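Local coordinates for protein peptide chain release factor 2 (Thermus thermophilus, PDB 2IHR) that ends protein synthesis at UGA and UAA stop codons, working on the ribosome, where its GGQ motif promotes release of the finished peptide, at residues R330-P333 and G339-M342; T141-A144 and G148-V151; E134-M139 and R312-D317. All blocks are in the same frame, centred on the assembly; numbering follows the deposited sequence.

Contact 1: residues R330-P333 and G339-M342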
loop_
_atom_site.group_PDB
_atom_site.type_symbol
_atom_site.label_atom_id
_atom_site.label_comp_id
_atom_site.label_asym_id
_atom_site.label_seq_id
_atom_site.Cartn_x
_atom_site.Cartn_y
_atom_site.Cartn_z
ATOM N N ARG A 330 -19.255 -0.960 7.174
ATOM C CA ARG A 330 -19.898 -0.114 6.152
ATOM C C ARG A 330 -21.131 -0.790 5.552
ATOM O O ARG A 330 -21.091 -1.971 5.219
ATOM C CB ARG A 330 -18.902 0.182 5.007
ATOM C CG ARG A 330 -17.871 1.183 5.379
ATOM C CD ARG A 330 -17.138 1.713 4.209
ATOM N NE ARG A 330 -17.981 2.298 3.159
ATOM C CZ ARG A 330 -17.492 2.883 2.066
ATOM N NH1 ARG A 330 -16.179 2.984 1.867
ATOM N NH2 ARG A 330 -18.307 3.333 1.147
ATOM N N HIS A 331 -22.202 -0.021 5.362
ATOM C CA HIS A 331 -23.447 -0.562 4.821
ATOM C C HIS A 331 -23.669 -0.438 3.328
ATOM O O HIS A 331 -24.702 -0.870 2.810
ATOM C CB HIS A 331 -24.626 0.046 5.554
ATOM C CG HIS A 331 -25.022 -0.731 6.768
ATOM N ND1 HIS A 331 -24.639 -0.368 8.050
ATOM C CD2 HIS A 331 -25.691 -1.909 6.885
ATOM C CE1 HIS A 331 -25.061 -1.290 8.901
ATOM N NE2 HIS A 331 -25.699 -2.235 8.219
ATOM N N ASP A 332 -22.670 0.095 2.637
ATOM C CA ASP A 332 -22.731 0.312 1.197
ATOM C C ASP A 332 -21.633 -0.455 0.469
ATOM O O ASP A 332 -20.721 0.137 -0.155
ATOM C CB ASP A 332 -22.575 1.814 0.946
ATOM C CG ASP A 332 -21.378 2.408 1.697
ATOM O OD1 ASP A 332 -21.089 1.994 2.873
ATOM O OD2 ASP A 332 -20.748 3.306 1.104
ATOM N N PRO A 333 -21.683 -1.782 0.542
ATOM C CA PRO A 333 -20.663 -2.564 -0.135
ATOM C C PRO A 333 -20.542 -2.228 -1.608
ATOM O O PRO A 333 -19.479 -2.409 -2.224
ATOM C CB PRO A 333 -21.112 -4.017 0.137
ATOM C CG PRO A 333 -22.604 -3.862 0.383
ATOM C CD PRO A 333 -22.639 -2.648 1.229
ATOM N N GLY A 339 -14.333 1.274 -5.505
ATOM C CA GLY A 339 -13.169 2.076 -5.282
ATOM C C GLY A 339 -13.131 2.879 -4.004
ATOM O O GLY A 339 -12.044 3.184 -3.456
ATOM N N ASP A 340 -14.290 3.255 -3.492
ATOM C CA ASP A 340 -14.263 4.089 -2.295
ATOM C C ASP A 340 -13.700 3.330 -1.064
ATOM O O ASP A 340 -14.463 2.792 -0.239
ATOM C CB ASP A 340 -15.680 4.615 -2.093
ATOM C CG ASP A 340 -15.891 5.320 -0.757
ATOM O OD1 ASP A 340 -14.921 5.972 -0.243
ATOM O OD2 ASP A 340 -17.051 5.219 -0.247
ATOM N N LEU A 341 -12.372 3.339 -0.920
ATOM C CA LEU A 341 -11.686 2.636 0.166
ATOM C C LEU A 341 -11.018 3.421 1.294
ATOM O O LEU A 341 -10.639 2.848 2.343
ATOM C CB LEU A 341 -10.584 1.777 -0.430
ATOM C CG LEU A 341 -10.952 0.767 -1.482
ATOM C CD1 LEU A 341 -9.663 0.051 -1.998
ATOM C CD2 LEU A 341 -11.991 -0.135 -0.895
ATOM N N MET A 342 -10.858 4.717 1.107
ATOM C CA MET A 342 -10.130 5.483 2.084
ATOM C C MET A 342 -10.386 5.272 3.550
ATOM O O MET A 342 -9.449 5.200 4.337
ATOM C CB MET A 342 -10.239 6.967 1.751
ATOM C CG MET A 342 -9.462 7.357 0.505
ATOM S SD MET A 342 -7.733 6.761 0.474
ATOM C CE MET A 342 -7.145 7.154 2.104
#
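Arg330 reaches across to Asp340 with its guanidinium group and holds it by both the carboxylate and the backbone carbonyl. From CB the chain runs with CG anti to the carbonyl carbon (chi1 -75°). A bend at chi3 then turns the guanidinium between two aspartates. Arg330 NE comes first and donates to Asp332 OD1 at 3.1 Å, nearly straight and on the syn side of that carboxylate. The carboxylate carbon of Asp332 lies in the guanidinium plane, at its edge. Arg330 NH2 makes salt bridges to both acids, with Asp340 OD2 at 2.7 Å. Its distance to Asp332 OD2 is too short to be taken literally. The Asp340 oxygen is met from above its carboxylate plane, and the two flat groups are turned 59° apart. Arg330 NH1 makes a weak bond to Asp340 O at 2.7 Å. A second weak bond runs from Arg330 NH1 to Asp340 OD2 at 3.2 Å. NH1 also forms a salt bridge with Asp343. The acids come close, with Asp332 OD2 4.4 Å from Asp340 OD2, and the arginine between them probably offsets their charges. This salt-bridge network ties the end of strand 329-330 to the loop between helices 333-336 and 342-353. Gly339, with positive phi, closes helix 333-336 in a Schellman motif. Leu341 faces the other way and packs on helix 127-145.

Contact 2: residues T141-A144 and G148-V151; sequences TRFA and GFQV
Ala144 O takes the N-H of Phe149 from well above its own carbonyl plane, 45° out of it, and not along a lone pair. The bond is still fairly straight at the hydrogen (158°), with Phe149 N 3.2 Å from Ala144 O. It belongs to the Schellman motif that ends helix 127-145. Gly148 is the C-prime residue of that motif. Its positive phi is a backbone shape that favours glycine, and it turns the chain back past the last turn of the helix. Its N closes the inner bond of the motif, to Glu145 O.

The side chains meet just beyond this bond. The methyl of Ala144 sits between two residues of the returning chain. Ala144 CB is 4.1 Å from Phe149 CB and only 3.3 Å from Val151 CG2. The second distance is short for two carbons and at this resolution may be partly a matter of the model. Val151 has CG1 anti to its backbone N (chi1 180°), which sends CG2 to the alanine and puts CG1 near Thr141. There Val151 CG1 lies 4.4 Å from Thr141 OG1, but the hydroxyl is bonded to Leu137 O within its own helix. On the opposite flank of the alanine the two phenylalanines come together obliquely, with Phe143 CE2 4.5 Å from Phe149 CE2. Both rings also touch helix 176-180, Phe143 at Leu180 and Phe149 at Leu179. Val151 and Phe149 rest on strand 164-172 as well.

The whole is a helix C-cap that leads straight into a strand. It forms the second half of a beta-alpha-beta crossover, in which helix 127-145 links the parallel strands 115-122 and 150-158 of the mixed sheet.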
loop_
_atom_site.group_PDB
_atom_site.type_symbol
_atom_site.label_atom_id
_atom_site.label_comp_id
_atom_site.label_asym_id
_atom_site.label_seq_id
_atom_site.Cartn_x
_atom_site.Cartn_y
_atom_site.Cartn_z
ATOM N N THR A 141 -8.643 -1.408 -9.052
ATOM C CA THR A 141 -8.380 -0.651 -10.256
ATOM C C THR A 141 -9.203 0.620 -10.158
ATOM O O THR A 141 -8.708 1.693 -10.435
ATOM C CB THR A 141 -8.752 -1.460 -11.504
ATOM O OG1 THR A 141 -7.786 -2.497 -11.690
ATOM C CG2 THR A 141 -8.704 -0.607 -12.716
ATOM N N ARG A 142 -10.462 0.500 -9.742
ATOM C CA ARG A 142 -11.293 1.695 -9.581
ATOM C C ARG A 142 -10.688 2.561 -8.479
ATOM O O ARG A 142 -10.765 3.794 -8.535
ATOM C CB ARG A 142 -12.760 1.358 -9.193
ATOM C CG ARG A 142 -13.647 0.785 -10.283
ATOM C CD ARG A 142 -14.074 1.892 -11.293
ATOM N NE ARG A 142 -14.986 2.857 -10.697
ATOM C CZ ARG A 142 -14.641 4.082 -10.320
ATOM N NH1 ARG A 142 -13.389 4.493 -10.523
ATOM N NH2 ARG A 142 -15.512 4.858 -9.635
ATOM N N PHE A 143 -10.101 1.925 -7.470
ATOM C CA PHE A 143 -9.512 2.679 -6.367
ATOM C C PHE A 143 -8.402 3.569 -6.888
ATOM O O PHE A 143 -8.323 4.752 -6.560
ATOM C CB PHE A 143 -8.922 1.757 -5.312
ATOM C CG PHE A 143 -8.053 2.472 -4.326
ATOM C CD1 PHE A 143 -8.607 3.368 -3.405
ATOM C CD2 PHE A 143 -6.677 2.320 -4.363
ATOM C CE1 PHE A 143 -7.798 4.118 -2.537
ATOM C CE2 PHE A 143 -5.842 3.064 -3.497
ATOM C CZ PHE A 143 -6.413 3.967 -2.588
ATOM N N ALA A 144 -7.537 2.983 -7.698
ATOM C CA ALA A 144 -6.423 3.717 -8.274
ATOM C C ALA A 144 -6.987 4.857 -9.130
ATOM O O ALA A 144 -6.604 6.012 -9.001
ATOM C CB ALA A 144 -5.583 2.765 -9.126
ATOM N N GLY A 148 -5.958 9.093 -8.824
ATOM C CA GLY A 148 -4.971 9.682 -9.697
ATOM C C GLY A 148 -3.712 8.839 -9.757
ATOM O O GLY A 148 -2.605 9.364 -9.728
ATOM N N PHE A 149 -3.874 7.525 -9.818
ATOM C CA PHE A 149 -2.726 6.638 -9.903
ATOM C C PHE A 149 -2.852 5.913 -11.225
ATOM O O PHE A 149 -3.950 5.720 -11.730
ATOM C CB PHE A 149 -2.699 5.596 -8.777
ATOM C CG PHE A 149 -2.576 6.169 -7.388
ATOM C CD1 PHE A 149 -2.128 7.477 -7.177
ATOM C CD2 PHE A 149 -2.831 5.357 -6.273
ATOM C CE1 PHE A 149 -1.914 7.973 -5.851
ATOM C CE2 PHE A 149 -2.631 5.829 -4.953
ATOM C CZ PHE A 149 -2.167 7.134 -4.736
ATOM N N GLN A 150 -1.717 5.516 -11.781
ATOM C CA GLN A 150 -1.686 4.800 -13.045
ATOM C C GLN A 150 -1.561 3.313 -12.744
ATOM O O GLN A 150 -0.835 2.883 -11.836
ATOM C CB GLN A 150 -0.502 5.278 -13.896
ATOM C CG GLN A 150 -0.525 6.766 -14.173
ATOM C CD GLN A 150 -1.747 7.174 -14.959
ATOM O OE1 GLN A 150 -1.809 6.977 -16.172
ATOM N NE2 GLN A 150 -2.741 7.730 -14.270
ATOM N N VAL A 151 -2.280 2.533 -13.522
ATOM C CA VAL A 151 -2.278 1.112 -13.323
ATOM C C VAL A 151 -1.684 0.414 -14.549
ATOM O O VAL A 151 -2.078 0.684 -15.690
ATOM C CB VAL A 151 -3.754 0.594 -13.032
ATOM C CG1 VAL A 151 -3.780 -0.931 -12.823
ATOM C CG2 VAL A 151 -4.316 1.288 -11.804
#

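Contact 3: residues E134-M139 and R312-D317; sequences EMLLRM and RSYVLD
Met139 and Leu136, one helical turn apart, converge on the hydroxyl end of Tyr314. Met139 comes from the opposite direction to the tyrosine. Its chain is extended as far as SD and then bends at chi3 (80°), which lays Met139 CE 3.6 Å from Tyr314 OH. The sulfur makes a Met-aromatic contact, with Met139 SD 5.3 Å from the centroid of the Tyr314 ring and placed obliquely to it. Leu136 crosses the tyrosine at a slant and brings Leu136 CD2 to 4.1 Å from Tyr314 OH.

The hydroxyl is buried, and polar partners in the next shell hold it. Arg312 NH1 donates to Tyr314 OH at 2.8 Å, and the oxygen lies in the guanidinium plane. Tyr314 OH is also hydrogen-bonded to His187 ND1. Arg312 also makes salt bridges to Glu183 and Asp323, which help fix the position of its guanidinium. Trp132 packs edge-to-face with the Tyr314 ring. A phenylalanine in place of Tyr314 would probably leave Arg312 NH1 and His187 ND1 without this partner and open a small gap beside the Met139 methyl.

Helix 127-145 therefore packs across one face of the mixed sheet. Strand 312-315 lies there between 185-190, which runs parallel to it, and the antiparallel strand 320-323. Val336 of helix 333-336 touches both Met139 and Tyr314.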
loop_
_atom_site.group_PDB
_atom_site.type_symbol
_atom_site.label_atom_id
_atom_site.label_comp_id
_atom_site.label_asym_id
_atom_site.label_seq_id
_atom_site.Cartn_x
_atom_site.Cartn_y
_atom_site.Cartn_z
ATOM N N GLU A 134 -11.632 -11.249 -9.650
ATOM C CA GLU A 134 -11.770 -10.224 -10.659
ATOM C C GLU A 134 -12.459 -8.996 -10.025
ATOM O O GLU A 134 -12.187 -7.840 -10.388
ATOM C CB GLU A 134 -12.590 -10.778 -11.809
ATOM C CG GLU A 134 -12.658 -9.861 -13.011
ATOM C CD GLU A 134 -13.417 -10.508 -14.129
ATOM O OE1 GLU A 134 -13.293 -11.739 -14.247
ATOM O OE2 GLU A 134 -14.121 -9.803 -14.883
ATOM N N MET A 135 -13.336 -9.263 -9.057
ATOM C CA MET A 135 -14.054 -8.217 -8.376
ATOM C C MET A 135 -13.144 -7.336 -7.568
ATOM O O MET A 135 -13.250 -6.090 -7.594
ATOM C CB MET A 135 -15.144 -8.814 -7.487
ATOM C CG MET A 135 -16.315 -9.484 -8.289
ATOM S SD MET A 135 -17.736 -9.695 -7.188
ATOM C CE MET A 135 -17.879 -11.462 -7.179
ATOM N N LEU A 136 -12.251 -7.979 -6.833
ATOM C CA LEU A 136 -11.289 -7.257 -6.034
ATOM C C LEU A 136 -10.389 -6.446 -6.999
ATOM O O LEU A 136 -10.049 -5.298 -6.691
ATOM C CB LEU A 136 -10.470 -8.265 -5.207
ATOM C CG LEU A 136 -11.159 -8.982 -4.020
ATOM C CD1 LEU A 136 -10.405 -10.283 -3.662
ATOM C CD2 LEU A 136 -11.207 -8.043 -2.801
ATOM N N LEU A 137 -10.015 -7.045 -8.147
ATOM C CA LEU A 137 -9.163 -6.397 -9.166
ATOM C C LEU A 137 -9.821 -5.109 -9.662
ATOM O O LEU A 137 -9.175 -4.091 -9.824
ATOM C CB LEU A 137 -8.961 -7.306 -10.398
ATOM C CG LEU A 137 -7.682 -7.210 -11.305
ATOM C CD1 LEU A 137 -8.067 -7.448 -12.754
ATOM C CD2 LEU A 137 -6.972 -5.904 -11.168
ATOM N N ARG A 138 -11.115 -5.189 -9.932
ATOM C CA ARG A 138 -11.897 -4.055 -10.379
ATOM C C ARG A 138 -11.939 -3.033 -9.207
ATOM O O ARG A 138 -11.841 -1.792 -9.397
ATOM C CB ARG A 138 -13.286 -4.570 -10.708
ATOM C CG ARG A 138 -13.994 -3.901 -11.869
ATOM C CD ARG A 138 -14.175 -4.901 -12.998
ATOM N NE ARG A 138 -15.004 -6.017 -12.571
ATOM C CZ ARG A 138 -15.354 -7.042 -13.341
ATOM N NH1 ARG A 138 -14.947 -7.111 -14.609
ATOM N NH2 ARG A 138 -16.115 -8.000 -12.831
ATOM N N MET A 139 -12.063 -3.550 -7.983
ATOM C CA MET A 139 -12.116 -2.663 -6.856
ATOM C C MET A 139 -10.849 -1.864 -6.759
ATOM O O MET A 139 -10.889 -0.638 -6.685
ATOM C CB MET A 139 -12.332 -3.437 -5.584
ATOM C CG MET A 139 -12.403 -2.615 -4.309
ATOM S SD MET A 139 -12.739 -3.653 -2.859
ATOM C CE MET A 139 -11.244 -4.227 -2.606
ATOM N N ARG A 312 -11.072 -9.090 6.066
ATOM C CA ARG A 312 -12.279 -8.328 5.830
ATOM C C ARG A 312 -13.367 -9.137 5.182
ATOM O O ARG A 312 -13.059 -10.060 4.450
ATOM C CB ARG A 312 -11.933 -7.057 4.999
ATOM C CG ARG A 312 -13.149 -6.154 4.842
ATOM C CD ARG A 312 -12.850 -5.121 3.898
ATOM N NE ARG A 312 -11.715 -4.358 4.353
ATOM C CZ ARG A 312 -10.779 -3.933 3.540
ATOM N NH1 ARG A 312 -10.883 -4.229 2.243
ATOM N NH2 ARG A 312 -9.746 -3.252 4.027
ATOM N N SER A 313 -14.646 -8.846 5.484
ATOM C CA SER A 313 -15.754 -9.598 4.849
ATOM C C SER A 313 -16.752 -8.739 4.103
ATOM O O SER A 313 -17.189 -7.633 4.568
ATOM C CB SER A 313 -16.515 -10.489 5.837
ATOM O OG SER A 313 -15.762 -11.661 6.124
ATOM N N TYR A 314 -17.101 -9.257 2.921
ATOM C CA TYR A 314 -18.035 -8.579 2.041
ATOM C C TYR A 314 -19.255 -9.432 1.902
ATOM O O TYR A 314 -19.348 -10.234 0.988
ATOM C CB TYR A 314 -17.411 -8.378 0.674
ATOM C CG TYR A 314 -16.103 -7.629 0.684
ATOM C CD1 TYR A 314 -14.947 -8.207 1.252
ATOM C CD2 TYR A 314 -15.991 -6.362 0.071
ATOM C CE1 TYR A 314 -13.715 -7.566 1.211
ATOM C CE2 TYR A 314 -14.753 -5.706 0.015
ATOM C CZ TYR A 314 -13.635 -6.322 0.574
ATOM O OH TYR A 314 -12.414 -5.742 0.417
ATOM N N VAL A 315 -20.224 -9.261 2.778
ATOM C CA VAL A 315 -21.361 -10.145 2.662
ATOM C C VAL A 315 -22.537 -9.371 2.131
ATOM O O VAL A 315 -23.213 -8.642 2.840
ATOM C CB VAL A 315 -21.609 -10.942 4.020
ATOM C CG1 VAL A 315 -21.066 -10.196 5.148
ATOM C CG2 VAL A 315 -23.091 -11.281 4.207
ATOM N N LEU A 316 -22.735 -9.603 0.837
ATOM C CA LEU A 316 -23.694 -8.945 -0.010
ATOM C C LEU A 316 -25.186 -9.148 0.108
ATOM O O LEU A 316 -25.933 -8.213 -0.143
ATOM C CB LEU A 316 -23.233 -9.166 -1.446
ATOM C CG LEU A 316 -21.699 -8.988 -1.666
ATOM C CD1 LEU A 316 -21.461 -8.946 -3.138
ATOM C CD2 LEU A 316 -21.064 -7.708 -1.035
ATOM N N ASP A 317 -25.646 -10.330 0.472
ATOM C CA ASP A 317 -27.085 -10.533 0.628
ATOM C C ASP A 317 -27.591 -9.899 1.910
ATOM O O ASP A 317 -28.792 -9.885 2.157
ATOM C CB ASP A 317 -27.422 -12.014 0.678
ATOM C CG ASP A 317 -26.396 -12.795 1.452
ATOM O OD1 ASP A 317 -26.043 -12.382 2.584
ATOM O OD2 ASP A 317 -25.930 -13.817 0.925
#

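Contacts 2 and 3 share helix 127-145, and contact 1 packs against it. Contacts 2 and 3 use neighbouring turns of the helix, with centres about 17 Å apart, and join it to the same mixed sheet at strands 150-158 and 312-315. Contact 1 lies about 10 Å from contact 3 and 16 Å from contact 2, centre to centre. It touches both, since Leu341 packs on Met139 and Phe143. Contact 2 falls within the chain spanned by contact 3, and contact 1 follows. Sequence from before and after the catalytic GGQ region is thereby joined in one compact unit, consistent with the combined domains 2 and 4 of bacterial release factors.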